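Local coordinates for eukaryotic peptide chain release factor GTP-binding subunit (Schizosaccharomyces pombe, PDB 1R5B), which is a GTP-binding translation release factor whose P-loop domain belongs to the elongation factor Tu family, at residues Ser153-Glu158 with Ile188-Glu193; Leu184-Asn189 with Thr224-Met229. One frame throughout, in Å; residues are numbered along the deposited sequence.

Contact 1: Ser153-Glu158 with Ile188-Glu193; sequences SARRGE and INKMDE
Two cations, Arg155 and Lys190, converge on one carboxylate oxygen. Lys190 NZ comes within 3.6 Å of Arg155 NH2, but Glu158 and Glu193 probably offset the like charges. Lys190 NZ forms a salt bridge with Glu158. It is 2.7 Å from Glu158 OE2, on the syn lone pair of that oxygen, and bonds weakly to OE1. The two side chains meet at about a right angle. The extended lysine chain reaches there past Ser153, with its CD 3.5 Å from Ser153 OG. The same OE2 accepts from Ser153 OG at 2.7 Å, but from above the carboxylate plane. A weak bond from Arg155 NE also ends on it. Ser153 OG in turn accepts from Arg155 N, an ST turn.

Residues 189 to 192 read NKMD and match the NKxD signature of P-loop GTP-binding domains, which lines the nucleotide pocket in relatives. Consistent with this, Lys190 NZ also bonds to Asp53 O, in the probable P-loop.

Glu193 sits over one face of the Arg155 guanidinium. The two planes are 75° apart. Its OE2 is 3.1 Å from Arg155 NH2, well out of the guanidinium plane, so charge alone links them. Where the parallel strands end, Ala154 N bonds to Asn189 O at 3.1 Å. Ala154 CB packs on Ile188 CG2 at 3.6 Å and more loosely on Met191 SD.

Contact 2: Leu184-Asn189 with Thr224-Met229; sequences LVVVIN and TDVKYM
Val186 lies beside Tyr228 on the same face of the sheet, the two side chains pointing the same way. From its root, Val186 CB is 3.6 Å from Tyr228 CD2. CG1, set anti to the backbone N (chi1 173°), approaches the same ring atoms obliquely and is also 3.6 Å from Tyr228 CD2. The other branch, CG2, turns back toward the N-terminal end of the strand, reaches Val226 CG1 at 3.6 Å, and still grazes Tyr228 CE2. Val226 CG1 itself sits 3.3 Å above the plane of the Tyr228 ring, offset toward the rim. Tyr228 OH bonds to Ser222 OG, and Tyr203 and Ser211 of helix 200-218 touch the Tyr228 side chain.

The strands run parallel, 18° apart in direction. Leu184, Val186 and Ile188 each give their N-H to segment 224-229: to Asp225 O, just ahead of the strand, and to Lys227 O and Met229 O. Lys227 N and Met229 N answer to Leu184 O and Val186 O. The bond from Val186 N to Lys227 O is 2.8 Å and almost straight, at 178°. Val226 CA adds a CA-H...O contact to Leu184 O at 3.2 Å. With helix 200-218 in the connection, the pair forms a beta-alpha-beta crossover, and 226-230 is the outermost strand on this side.

On the opposite face Val185 CG1 meets Met229 CE at 4.3 Å, and Tyr259 of helix 256-262 packs on both. Backbone bonds therefore set the register, while the side chains that meet across the strands do so by apolar contact alone.

Both contacts use strand 184-189 and share Ile188 and Asn189, in one P-loop GTP-binding domain. Contact 2 is the buried one. It joins the strand to the outermost strand 226-230, along most of strand 184-189. Contact 1 is only partly buried and lies at the C-terminal end of the same strand, where it meets the end of strand 147-153 on its other side. The chemistry follows the place. Between the strands of contact 2, a ladder of backbone bonds and apolar side chains dominates. Where the strands give way to loops, one backbone bond joins the two segments of contact 1 and charged side chains take over, next to the probable P-loop.

Contact 1: Ser153-Glu158 with Ile188-Glu193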
loop_
_atom_site.group_PDB
_atom_site.type_symbol
_atom_site.label_atom_id
_atom_site.label_comp_id
_atom_site.label_asym_id
_atom_site.label_seq_id
_atom_site.Cartn_x
_atom_site.Cartn_y
_atom_site.Cartn_z
ATOM N N SER A 153 14.126 -9.181 21.682
ATOM C CA SER A 153 15.551 -9.123 21.967
ATOM C C SER A 153 16.198 -10.470 21.687
ATOM O O SER A 153 15.686 -11.508 22.107
ATOM C CB SER A 153 15.800 -8.756 23.424
ATOM O OG SER A 153 17.171 -8.914 23.742
ATOM N N ALA A 154 17.339 -10.435 21.004
ATOM C CA ALA A 154 18.107 -11.632 20.684
ATOM C C ALA A 154 19.166 -11.926 21.742
ATOM O O ALA A 154 19.765 -12.989 21.724
ATOM C CB ALA A 154 18.761 -11.489 19.324
ATOM N N ARG A 155 19.407 -10.985 22.651
ATOM C CA ARG A 155 20.369 -11.185 23.738
ATOM C C ARG A 155 20.083 -12.473 24.522
ATOM O O ARG A 155 18.933 -12.770 24.823
ATOM C CB ARG A 155 20.336 -9.988 24.691
ATOM C CG ARG A 155 21.366 -10.031 25.837
ATOM C CD ARG A 155 20.942 -9.266 27.087
ATOM N NE ARG A 155 20.576 -7.880 26.778
ATOM C CZ ARG A 155 21.078 -6.789 27.359
ATOM N NH1 ARG A 155 22.006 -6.868 28.319
ATOM N NH2 ARG A 155 20.646 -5.590 26.967
ATOM N N ARG A 156 21.127 -13.229 24.848
ATOM C CA ARG A 156 20.969 -14.430 25.669
ATOM C C ARG A 156 20.475 -14.018 27.053
ATOM O O ARG A 156 20.913 -12.997 27.596
ATOM C CB ARG A 156 22.293 -15.204 25.770
ATOM C CG ARG A 156 22.758 -15.792 24.435
ATOM C CD ARG A 156 23.950 -16.753 24.513
ATOM N NE ARG A 156 24.435 -17.044 23.165
ATOM C CZ ARG A 156 23.865 -17.897 22.305
ATOM N NH1 ARG A 156 22.785 -18.610 22.640
ATOM N NH2 ARG A 156 24.389 -18.047 21.090
ATOM N N GLY A 157 19.565 -14.809 27.618
ATOM C CA GLY A 157 18.877 -14.436 28.848
ATOM C C GLY A 157 17.590 -13.658 28.603
ATOM O O GLY A 157 16.530 -14.074 29.047
ATOM N N GLU A 158 17.672 -12.549 27.874
ATOM C CA GLU A 158 16.515 -11.665 27.680
ATOM C C GLU A 158 15.437 -12.286 26.775
ATOM O O GLU A 158 14.257 -12.274 27.114
ATOM C CB GLU A 158 16.977 -10.316 27.113
ATOM C CG GLU A 158 16.110 -9.124 27.496
ATOM C CD GLU A 158 16.489 -7.872 26.731
ATOM O OE1 GLU A 158 15.670 -6.930 26.670
ATOM O OE2 GLU A 158 17.602 -7.830 26.176
ATOM N N ILE A 188 13.978 -9.182 15.066
ATOM C CA ILE A 188 14.910 -9.729 16.030
ATOM C C ILE A 188 15.990 -8.658 16.263
ATOM O O ILE A 188 16.864 -8.460 15.416
ATOM C CB ILE A 188 15.550 -11.048 15.508
ATOM C CG1 ILE A 188 14.492 -12.097 15.122
ATOM C CG2 ILE A 188 16.512 -11.624 16.549
ATOM C CD1 ILE A 188 13.606 -12.525 16.217
ATOM N N ASN A 189 15.925 -7.983 17.415
ATOM C CA ASN A 189 16.757 -6.816 17.717
ATOM C C ASN A 189 18.018 -7.191 18.506
ATOM O O ASN A 189 18.154 -8.320 18.961
ATOM C CB ASN A 189 15.908 -5.811 18.501
ATOM C CG ASN A 189 16.542 -4.428 18.594
ATOM O OD1 ASN A 189 16.316 -3.696 19.558
ATOM N ND2 ASN A 189 17.319 -4.062 17.592
ATOM N N LYS A 190 18.937 -6.236 18.642
ATOM C CA LYS A 190 20.173 -6.396 19.412
ATOM C C LYS A 190 21.131 -7.437 18.833
ATOM O O LYS A 190 21.865 -8.089 19.573
ATOM C CB LYS A 190 19.876 -6.712 20.884
ATOM C CG LYS A 190 18.810 -5.826 21.521
ATOM C CD LYS A 190 18.854 -5.956 23.037
ATOM C CE LYS A 190 18.067 -4.874 23.752
ATOM N NZ LYS A 190 17.625 -5.360 25.095
ATOM N N MET A 191 21.153 -7.566 17.512
ATOM C CA MET A 191 22.036 -8.525 16.852
ATOM C C MET A 191 23.529 -8.173 17.029
ATOM O O MET A 191 24.387 -9.043 16.912
ATOM C CB MET A 191 21.682 -8.638 15.361
ATOM C CG MET A 191 20.298 -9.236 15.069
ATOM S SD MET A 191 20.045 -10.949 15.597
ATOM C CE MET A 191 21.276 -11.773 14.809
ATOM N N ASP A 192 23.814 -6.904 17.321
ATOM C CA ASP A 192 25.168 -6.384 17.480
ATOM C C ASP A 192 25.809 -6.700 18.840
ATOM O O ASP A 192 27.037 -6.656 18.981
ATOM C CB ASP A 192 25.138 -4.856 17.298
ATOM C CG ASP A 192 24.532 -4.122 18.510
ATOM O OD1 ASP A 192 23.301 -4.204 18.726
ATOM O OD2 ASP A 192 25.219 -3.443 19.308
ATOM N N GLU A 193 24.976 -6.998 19.836
ATOM C CA GLU A 193 25.418 -7.123 21.230
ATOM C C GLU A 193 26.456 -8.234 21.464
ATOM O O GLU A 193 26.587 -9.132 20.657
ATOM C CB GLU A 193 24.201 -7.341 22.138
ATOM C CG GLU A 193 23.482 -6.055 22.530
ATOM C CD GLU A 193 22.734 -6.164 23.853
ATOM O OE1 GLU A 193 22.808 -7.222 24.519
ATOM O OE2 GLU A 193 22.066 -5.178 24.237
#

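Contact 2: Leu184-Asn189 with Thr224-Met229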
loop_
_atom_site.group_PDB
_atom_site.type_symbol
_atom_site.label_atom_id
_atom_site.label_comp_id
_atom_site.label_asym_id
_atom_site.label_seq_id
_atom_site.Cartn_x
_atom_site.Cartn_y
_atom_site.Cartn_z
ATOM N N LEU A 184 2.285 -10.703 10.765
ATOM C CA LEU A 184 3.116 -10.107 11.782
ATOM C C LEU A 184 4.535 -9.953 11.260
ATOM O O LEU A 184 5.115 -10.900 10.753
ATOM C CB LEU A 184 3.099 -11.013 13.008
ATOM C CG LEU A 184 3.695 -10.487 14.298
ATOM C CD1 LEU A 184 2.967 -9.246 14.744
ATOM C CD2 LEU A 184 3.580 -11.558 15.363
ATOM N N VAL A 185 5.075 -8.752 11.374
ATOM C CA VAL A 185 6.500 -8.522 11.166
ATOM C C VAL A 185 7.205 -8.650 12.524
ATOM O O VAL A 185 6.863 -7.946 13.469
ATOM C CB VAL A 185 6.765 -7.134 10.566
ATOM C CG1 VAL A 185 8.245 -6.913 10.376
ATOM C CG2 VAL A 185 6.028 -6.982 9.235
ATOM N N VAL A 186 8.169 -9.559 12.610
ATOM C CA VAL A 186 8.875 -9.848 13.843
ATOM C C VAL A 186 10.322 -9.420 13.645
ATOM O O VAL A 186 11.040 -9.988 12.816
ATOM C CB VAL A 186 8.826 -11.350 14.182
ATOM C CG1 VAL A 186 9.729 -11.667 15.384
ATOM C CG2 VAL A 186 7.428 -11.781 14.460
ATOM N N VAL A 187 10.738 -8.417 14.399
ATOM C CA VAL A 187 12.076 -7.860 14.297
ATOM C C VAL A 187 12.951 -8.427 15.434
ATOM O O VAL A 187 12.665 -8.238 16.614
ATOM C CB VAL A 187 11.977 -6.317 14.294
ATOM C CG1 VAL A 187 13.213 -5.676 14.758
ATOM C CG2 VAL A 187 11.644 -5.827 12.872
ATOM N N ILE A 188 13.978 -9.182 15.066
ATOM C CA ILE A 188 14.910 -9.729 16.030
ATOM C C ILE A 188 15.990 -8.658 16.263
ATOM O O ILE A 188 16.864 -8.460 15.416
ATOM C CB ILE A 188 15.550 -11.048 15.508
ATOM C CG1 ILE A 188 14.492 -12.097 15.122
ATOM C CG2 ILE A 188 16.512 -11.624 16.549
ATOM C CD1 ILE A 188 13.606 -12.525 16.217
ATOM N N ASN A 189 15.925 -7.983 17.415
ATOM C CA ASN A 189 16.757 -6.816 17.717
ATOM C C ASN A 189 18.018 -7.191 18.506
ATOM O O ASN A 189 18.154 -8.320 18.961
ATOM C CB ASN A 189 15.908 -5.811 18.501
ATOM C CG ASN A 189 16.542 -4.428 18.594
ATOM O OD1 ASN A 189 16.316 -3.696 19.558
ATOM N ND2 ASN A 189 17.319 -4.062 17.592
ATOM N N THR A 224 3.557 -18.482 6.062
ATOM C CA THR A 224 2.728 -17.509 5.332
ATOM C C THR A 224 2.397 -16.197 6.066
ATOM O O THR A 224 2.081 -15.206 5.420
ATOM C CB THR A 224 1.406 -18.167 4.952
ATOM O OG1 THR A 224 0.733 -18.619 6.138
ATOM C CG2 THR A 224 1.644 -19.442 4.146
ATOM N N ASP A 225 2.453 -16.189 7.396
ATOM C CA ASP A 225 1.886 -15.104 8.200
ATOM C C ASP A 225 2.922 -14.256 8.931
ATOM O O ASP A 225 2.560 -13.287 9.559
ATOM C CB ASP A 225 0.957 -15.667 9.274
ATOM C CG ASP A 225 -0.351 -16.189 8.724
ATOM O OD1 ASP A 225 -0.412 -16.579 7.524
ATOM O OD2 ASP A 225 -1.379 -16.224 9.450
ATOM N N VAL A 226 4.194 -14.628 8.893
ATOM C CA VAL A 226 5.195 -13.940 9.693
ATOM C C VAL A 226 6.431 -13.683 8.856
ATOM O O VAL A 226 6.902 -14.565 8.155
ATOM C CB VAL A 226 5.568 -14.752 10.961
ATOM C CG1 VAL A 226 6.612 -14.018 11.789
ATOM C CG2 VAL A 226 4.342 -15.028 11.806
ATOM N N LYS A 227 6.920 -12.454 8.910
ATOM C CA LYS A 227 8.204 -12.082 8.320
ATOM C C LYS A 227 9.177 -11.853 9.464
ATOM O O LYS A 227 8.908 -11.025 10.338
ATOM C CB LYS A 227 8.081 -10.784 7.495
ATOM C CG LYS A 227 9.375 -10.333 6.774
ATOM C CD LYS A 227 9.874 -11.430 5.850
ATOM C CE LYS A 227 10.858 -10.949 4.817
ATOM N NZ LYS A 227 12.183 -10.823 5.398
ATOM N N TYR A 228 10.299 -12.562 9.455
ATOM C CA TYR A 228 11.364 -12.347 10.445
ATOM C C TYR A 228 12.483 -11.516 9.821
ATOM O O TYR A 228 12.809 -11.688 8.635
ATOM C CB TYR A 228 11.920 -13.684 10.939
ATOM C CG TYR A 228 10.895 -14.504 11.675
ATOM C CD1 TYR A 228 10.159 -15.483 11.014
ATOM C CD2 TYR A 228 10.641 -14.286 13.027
ATOM C CE1 TYR A 228 9.199 -16.225 11.684
ATOM C CE2 TYR A 228 9.680 -15.027 13.707
ATOM C CZ TYR A 228 8.966 -15.989 13.028
ATOM O OH TYR A 228 8.026 -16.728 13.686
ATOM N N MET A 229 13.069 -10.619 10.615
ATOM C CA MET A 229 14.178 -9.781 10.155
ATOM C C MET A 229 15.115 -9.416 11.287
ATOM O O MET A 229 14.664 -8.959 12.335
ATOM C CB MET A 229 13.654 -8.493 9.545
ATOM C CG MET A 229 13.889 -8.441 8.058
ATOM S SD MET A 229 13.251 -6.994 7.309
ATOM C CE MET A 229 11.649 -7.038 7.823
#